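Long-range contacts in 8-demethyl-8-aminoriboflavin-5'-phosphate synthase (Streptomyces davawensis, PDB 5MLD), which replaces the C-8 methyl group of riboflavin 5'-phosphate (FMN) by an amino group in the biosynthesis of the antibiotic roseoflavin, with glutamate as amino donor: residues V102-L107 and N147-L152; D116-P121 and D211-A216. All coordinates share one frame; numbering follows the deposited sequence.

Contact 1: V102-L107 and N147-L152; sequences VILEKL and NNLGRL
L104 and L149 meet through one methyl each: CD2 of L104 lies 3.7 Å from CD2 of L149, the two side chains crossing at about a right angle. Further along, L107 offers its CG and CD2 to CD1 of L152, with 3.8 Å between L107 CD2 and L152 CD1. With CG anti to the backbone N (chi1 -160°), L107 carries its CD2 to that methyl, and the two branched ends meet at a slant. Leucine suits all four places, because its methyls extend far enough to span the 11.2 Å between the segment axes at closest approach.

No hydrogen bond joins the segments. The one polar side chain that touches the other segment, N148, slides past L104 in the opposite direction and brings its ND2 to 3.9 Å from L104 CD2. In the conformer given, ND2 is hydrogen-bonded to N108 OD1, just after 102-107, which helps an asparagine to stand among leucines.

The two segments run at 22° to each other, as belongs to successive crossovers of a parallel flavodoxin-like sheet: helix 98-107 leads on to strand 125-132, which is followed by helix 138-152. Beyond L107, L76 and I79 of helix 72-81 continue the apolar layer.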
loop_
_atom_site.group_PDB
_atom_site.type_symbol
_atom_site.label_atom_id
_atom_site.label_comp_id
_atom_site.label_asym_id
_atom_site.label_seq_id
_atom_site.Cartn_x
_atom_site.Cartn_y
_atom_site.Cartn_z
ATOM N N VAL A 102 10.402 -13.987 -1.448
ATOM C CA VAL A 102 11.662 -14.615 -1.036
ATOM C C VAL A 102 12.816 -14.097 -1.890
ATOM O O VAL A 102 13.878 -13.728 -1.368
ATOM C CB VAL A 102 11.553 -16.147 -1.116
ATOM C CG1 VAL A 102 12.916 -16.787 -0.876
ATOM C CG2 VAL A 102 10.562 -16.647 -0.073
ATOM N N ILE A 103 12.627 -14.083 -3.218
ATOM C CA ILE A 103 13.694 -13.647 -4.116
ATOM C C ILE A 103 14.112 -12.232 -3.768
ATOM O O ILE A 103 15.309 -11.923 -3.682
ATOM C CB ILE A 103 13.264 -13.739 -5.594
ATOM C CG1 ILE A 103 13.004 -15.189 -6.004
ATOM C CG2 ILE A 103 14.346 -13.090 -6.492
ATOM C CD1 ILE A 103 14.069 -16.154 -5.546
ATOM N N LEU A 104 13.128 -11.350 -3.555
ATOM C CA LEU A 104 13.441 -9.960 -3.245
ATOM C C LEU A 104 14.105 -9.827 -1.875
ATOM O O LEU A 104 15.010 -9.007 -1.695
ATOM C CB LEU A 104 12.173 -9.107 -3.331
ATOM C CG LEU A 104 11.548 -8.883 -4.716
ATOM C CD1 LEU A 104 10.208 -8.189 -4.570
ATOM C CD2 LEU A 104 12.481 -8.045 -5.573
ATOM N N GLU A 105 13.669 -10.619 -0.892
ATOM C CA GLU A 105 14.350 -10.639 0.403
ATOM C C GLU A 105 15.829 -10.994 0.251
ATOM O O GLU A 105 16.706 -10.348 0.848
ATOM C CB GLU A 105 13.665 -11.632 1.351
ATOM C CG GLU A 105 12.358 -11.140 1.960
ATOM C CD GLU A 105 11.606 -12.241 2.687
ATOM O OE1 GLU A 105 11.895 -13.452 2.441
ATOM O OE2 GLU A 105 10.737 -11.896 3.529
ATOM N N LYS A 106 16.126 -12.044 -0.517
ATOM C CA LYS A 106 17.519 -12.446 -0.691
ATOM C C LYS A 106 18.298 -11.434 -1.518
ATOM O O LYS A 106 19.485 -11.187 -1.249
ATOM C CB LYS A 106 17.570 -13.831 -1.319
ATOM C CG LYS A 106 16.934 -14.870 -0.398
ATOM C CD LYS A 106 16.966 -16.272 -0.984
ATOM C CE LYS A 106 18.324 -16.962 -0.832
ATOM N NZ LYS A 106 18.575 -17.450 0.543
ATOM N N LEU A 107 17.643 -10.824 -2.501
ATOM C CA LEU A 107 18.314 -9.832 -3.330
ATOM C C LEU A 107 18.711 -8.602 -2.518
ATOM O O LEU A 107 19.688 -7.926 -2.858
ATOM C CB LEU A 107 17.410 -9.449 -4.507
ATOM C CG LEU A 107 18.056 -8.802 -5.730
ATOM C CD1 LEU A 107 19.177 -9.667 -6.255
ATOM C CD2 LEU A 107 17.032 -8.542 -6.832
ATOM N N ASN A 147 9.355 0.197 -6.164
ATOM C CA ASN A 147 10.046 0.950 -5.119
ATOM C C ASN A 147 11.219 0.154 -4.556
ATOM O O ASN A 147 12.328 0.682 -4.409
ATOM C CB ASN A 147 9.080 1.325 -3.988
ATOM C CG ASN A 147 9.788 2.066 -2.840
ATOM O OD1 ASN A 147 10.055 1.504 -1.765
ATOM N ND2 ASN A 147 10.138 3.309 -3.090
ATOM N N ASN A 148 10.997 -1.121 -4.225
ATOM C CA ASN A 148 12.087 -1.914 -3.663
ATOM C C ASN A 148 13.223 -2.091 -4.658
ATOM O O ASN A 148 14.399 -2.021 -4.278
ATOM C CB ASN A 148 11.608 -3.285 -3.205
ATOM C CG ASN A 148 12.732 -4.087 -2.583
ATOM O OD1 ASN A 148 13.092 -3.862 -1.428
ATOM N ND2 ASN A 148 13.321 -4.997 -3.352
ATOM N N LEU A 149 12.901 -2.333 -5.930
ATOM C CA LEU A 149 13.963 -2.473 -6.925
ATOM C C LEU A 149 14.704 -1.158 -7.106
ATOM O O LEU A 149 15.931 -1.150 -7.266
ATOM C CB LEU A 149 13.386 -2.967 -8.247
ATOM C CG LEU A 149 12.861 -4.406 -8.198
ATOM C CD1 LEU A 149 12.294 -4.794 -9.560
ATOM C CD2 LEU A 149 13.954 -5.397 -7.729
ATOM N N GLY A 150 13.966 -0.042 -7.063
ATOM C CA GLY A 150 14.591 1.276 -7.063
ATOM C C GLY A 150 15.635 1.443 -5.973
ATOM O O GLY A 150 16.683 2.043 -6.204
ATOM N N ARG A 151 15.367 0.909 -4.768
ATOM C CA ARG A 151 16.336 1.028 -3.671
ATOM C C ARG A 151 17.640 0.303 -3.986
ATOM O O ARG A 151 18.702 0.696 -3.491
ATOM C CB ARG A 151 15.756 0.473 -2.361
ATOM C CG ARG A 151 14.751 1.376 -1.651
ATOM C CD ARG A 151 14.285 0.780 -0.306
ATOM N NE ARG A 151 15.222 0.986 0.808
ATOM C CZ ARG A 151 16.122 0.088 1.206
ATOM N NH1 ARG A 151 16.213 -1.073 0.575
ATOM N NH2 ARG A 151 16.931 0.344 2.229
ATOM N N LEU A 152 17.578 -0.741 -4.816
ATOM C CA LEU A 152 18.729 -1.576 -5.130
ATOM C C LEU A 152 19.596 -1.011 -6.242
ATOM O O LEU A 152 20.749 -1.434 -6.390
ATOM C CB LEU A 152 18.263 -2.982 -5.536
ATOM C CG LEU A 152 17.442 -3.770 -4.525
ATOM C CD1 LEU A 152 17.083 -5.130 -5.116
ATOM C CD2 LEU A 152 18.207 -3.918 -3.195
#

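Contact 2: D116-P121 and D211-A216; sequences DTKQFP and DLEACA
K118 NZ and E213 OE1 form a salt bridge of 2.7 Å, in which the ammonium meets the oxygen from above the carboxylate plane. Lysine suits the place because its long chain, bent at chi2 and chi4, reaches past D211 to E213, whose own chain is extended beyond CG. The D211 carboxylate lies alongside K118, pointing the same way, with OD1 of D211 3.1 Å from CB of K118. NZ of K118 remains 4.4 Å from D211 OD2, close enough for this second carboxylate probably to add to the favourable field.

The backbone joins in where L212 N donates to K118 O at 2.9 Å. From the same residue, the side chain crosses F120 at about a right angle and sets CD1 over the centre of the ring, 3.6 Å from the centroid, a CH-pi contact in which the flat ring offers its face to a leucine methyl. Q119 holds the carbonyl oxygens of Y208 and T210 through NE2, pinning the approach to the helix.

D211, its short side chain folding back so that OD1 accepts from A214 N at 2.9 Å, makes a side-chain N-cap on helix 212-220; the K118 bonds and the L212-F120 contact dock that first turn on the loop leading into strand 125-132.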
loop_
_atom_site.group_PDB
_atom_site.type_symbol
_atom_site.label_atom_id
_atom_site.label_comp_id
_atom_site.label_asym_id
_atom_site.label_seq_id
_atom_site.Cartn_x
_atom_site.Cartn_y
_atom_site.Cartn_z
ATOM N N ASP A 116 35.117 0.009 -7.952
ATOM C CA ASP A 116 35.498 1.082 -8.860
ATOM C C ASP A 116 34.373 2.073 -9.120
ATOM O O ASP A 116 34.648 3.250 -9.367
ATOM C CB ASP A 116 36.004 0.499 -10.184
ATOM C CG ASP A 116 37.444 -0.000 -10.091
ATOM O OD1 ASP A 116 38.375 0.835 -10.170
ATOM O OD2 ASP A 116 37.647 -1.224 -9.927
ATOM N N THR A 117 33.112 1.645 -9.047
ATOM C CA THR A 117 32.018 2.578 -9.289
ATOM C C THR A 117 31.576 3.291 -8.024
ATOM O O THR A 117 30.990 4.378 -8.116
ATOM C CB THR A 117 30.786 1.881 -9.855
ATOM O OG1 THR A 117 30.324 0.906 -8.898
ATOM C CG2 THR A 117 31.128 1.156 -11.157
ATOM N N LYS A 118 31.816 2.694 -6.856
ATOM C CA LYS A 118 31.209 3.160 -5.614
ATOM C C LYS A 118 29.687 3.204 -5.754
ATOM O O LYS A 118 29.012 4.121 -5.279
ATOM C CB LYS A 118 31.768 4.521 -5.191
ATOM C CG LYS A 118 33.292 4.594 -5.203
ATOM C CD LYS A 118 33.906 3.535 -4.296
ATOM C CE LYS A 118 35.424 3.662 -4.256
ATOM N NZ LYS A 118 35.850 5.051 -3.920
ATOM N N GLN A 119 29.143 2.189 -6.413
ATOM C CA GLN A 119 27.707 2.043 -6.586
ATOM C C GLN A 119 27.289 0.654 -6.137
ATOM O O GLN A 119 28.098 -0.274 -6.101
ATOM C CB GLN A 119 27.299 2.271 -8.041
ATOM C CG GLN A 119 27.469 3.709 -8.496
ATOM C CD GLN A 119 27.364 3.863 -9.990
ATOM O OE1 GLN A 119 27.257 2.876 -10.724
ATOM N NE2 GLN A 119 27.393 5.110 -10.461
ATOM N N PHE A 120 26.008 0.522 -5.780
ATOM C CA PHE A 120 25.466 -0.790 -5.462
ATOM C C PHE A 120 25.564 -1.696 -6.693
ATOM O O PHE A 120 25.606 -1.212 -7.828
ATOM C CB PHE A 120 24.015 -0.664 -4.976
ATOM C CG PHE A 120 23.839 0.275 -3.809
ATOM C CD1 PHE A 120 24.820 0.388 -2.821
ATOM C CD2 PHE A 120 22.698 1.058 -3.699
ATOM C CE1 PHE A 120 24.651 1.267 -1.743
ATOM C CE2 PHE A 120 22.521 1.932 -2.628
ATOM C CZ PHE A 120 23.504 2.041 -1.644
ATOM N N PRO A 121 25.600 -3.022 -6.487
ATOM C CA PRO A 121 25.874 -3.942 -7.607
ATOM C C PRO A 121 24.854 -3.894 -8.725
ATOM O O PRO A 121 25.205 -4.210 -9.869
ATOM C CB PRO A 121 25.876 -5.326 -6.937
ATOM C CG PRO A 121 26.130 -5.067 -5.530
ATOM C CD PRO A 121 25.555 -3.729 -5.200
ATOM N N ASP A 211 28.945 8.719 -7.208
ATOM C CA ASP A 211 29.825 8.061 -6.243
ATOM C C ASP A 211 29.087 8.059 -4.904
ATOM O O ASP A 211 29.063 9.068 -4.194
ATOM C CB ASP A 211 31.159 8.804 -6.177
ATOM C CG ASP A 211 32.157 8.180 -5.208
ATOM O OD1 ASP A 211 31.758 7.470 -4.253
ATOM O OD2 ASP A 211 33.371 8.428 -5.400
ATOM N N LEU A 212 28.467 6.923 -4.558
ATOM C CA LEU A 212 27.684 6.876 -3.325
ATOM C C LEU A 212 28.571 7.004 -2.093
ATOM O O LEU A 212 28.107 7.455 -1.035
ATOM C CB LEU A 212 26.885 5.573 -3.249
ATOM C CG LEU A 212 26.034 5.268 -4.482
ATOM C CD1 LEU A 212 25.300 3.933 -4.298
ATOM C CD2 LEU A 212 25.033 6.382 -4.740
ATOM N N GLU A 213 29.827 6.570 -2.196
ATOM C CA GLU A 213 30.750 6.722 -1.078
ATOM C C GLU A 213 31.014 8.196 -0.795
ATOM O O GLU A 213 31.022 8.625 0.364
ATOM C CB GLU A 213 32.050 5.982 -1.380
ATOM C CG GLU A 213 33.071 6.016 -0.265
ATOM C CD GLU A 213 34.283 5.178 -0.601
ATOM O OE1 GLU A 213 35.127 5.649 -1.396
ATOM O OE2 GLU A 213 34.370 4.038 -0.098
ATOM N N ALA A 214 31.213 8.985 -1.851
ATOM C CA ALA A 214 31.427 10.420 -1.693
ATOM C C ALA A 214 30.175 11.115 -1.177
ATOM O O ALA A 214 30.254 11.966 -0.280
ATOM C CB ALA A 214 31.883 11.024 -3.023
ATOM N N CYS A 215 29.002 10.763 -1.724
ATOM C CA CYS A 215 27.756 11.299 -1.184
ATOM C C CYS A 215 27.656 11.022 0.304
ATOM O O CYS A 215 27.259 11.897 1.082
ATOM C CB CYS A 215 26.545 10.706 -1.916
ATOM S SG CYS A 215 26.348 11.244 -3.626
ATOM N N ALA A 216 28.051 9.813 0.723
ATOM C CA ALA A 216 27.943 9.434 2.126
ATOM C C ALA A 216 28.949 10.191 2.986
ATOM O O ALA A 216 28.658 10.541 4.131
ATOM C CB ALA A 216 28.156 7.926 2.276
#

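In the fold
The two contacts alternate along the chain: 102-107 and 116-121 come first, then 147-152 and 211-216. Their centres are about 18 Å apart, yet they touch, with L152 O of contact 1 lying 3.6 Å from F120 CB of contact 2. Contact 1 belongs to the core, its centre about 4 Å from that of the chain; the N148 side chain is about 6 Å from a bound 8-demethyl-8-aminoriboflavin-5'-phosphate, and L93 of the second subunit, an FMN-binding residue, packs on L104 and N148. Contact 2 is peripheral, about 21 Å from the chain centre, with the F120 side chain about 14 Å from a bound ligand. Both reach the third subunit, whose N159 donates from ND2 to R151 O and packs on F120.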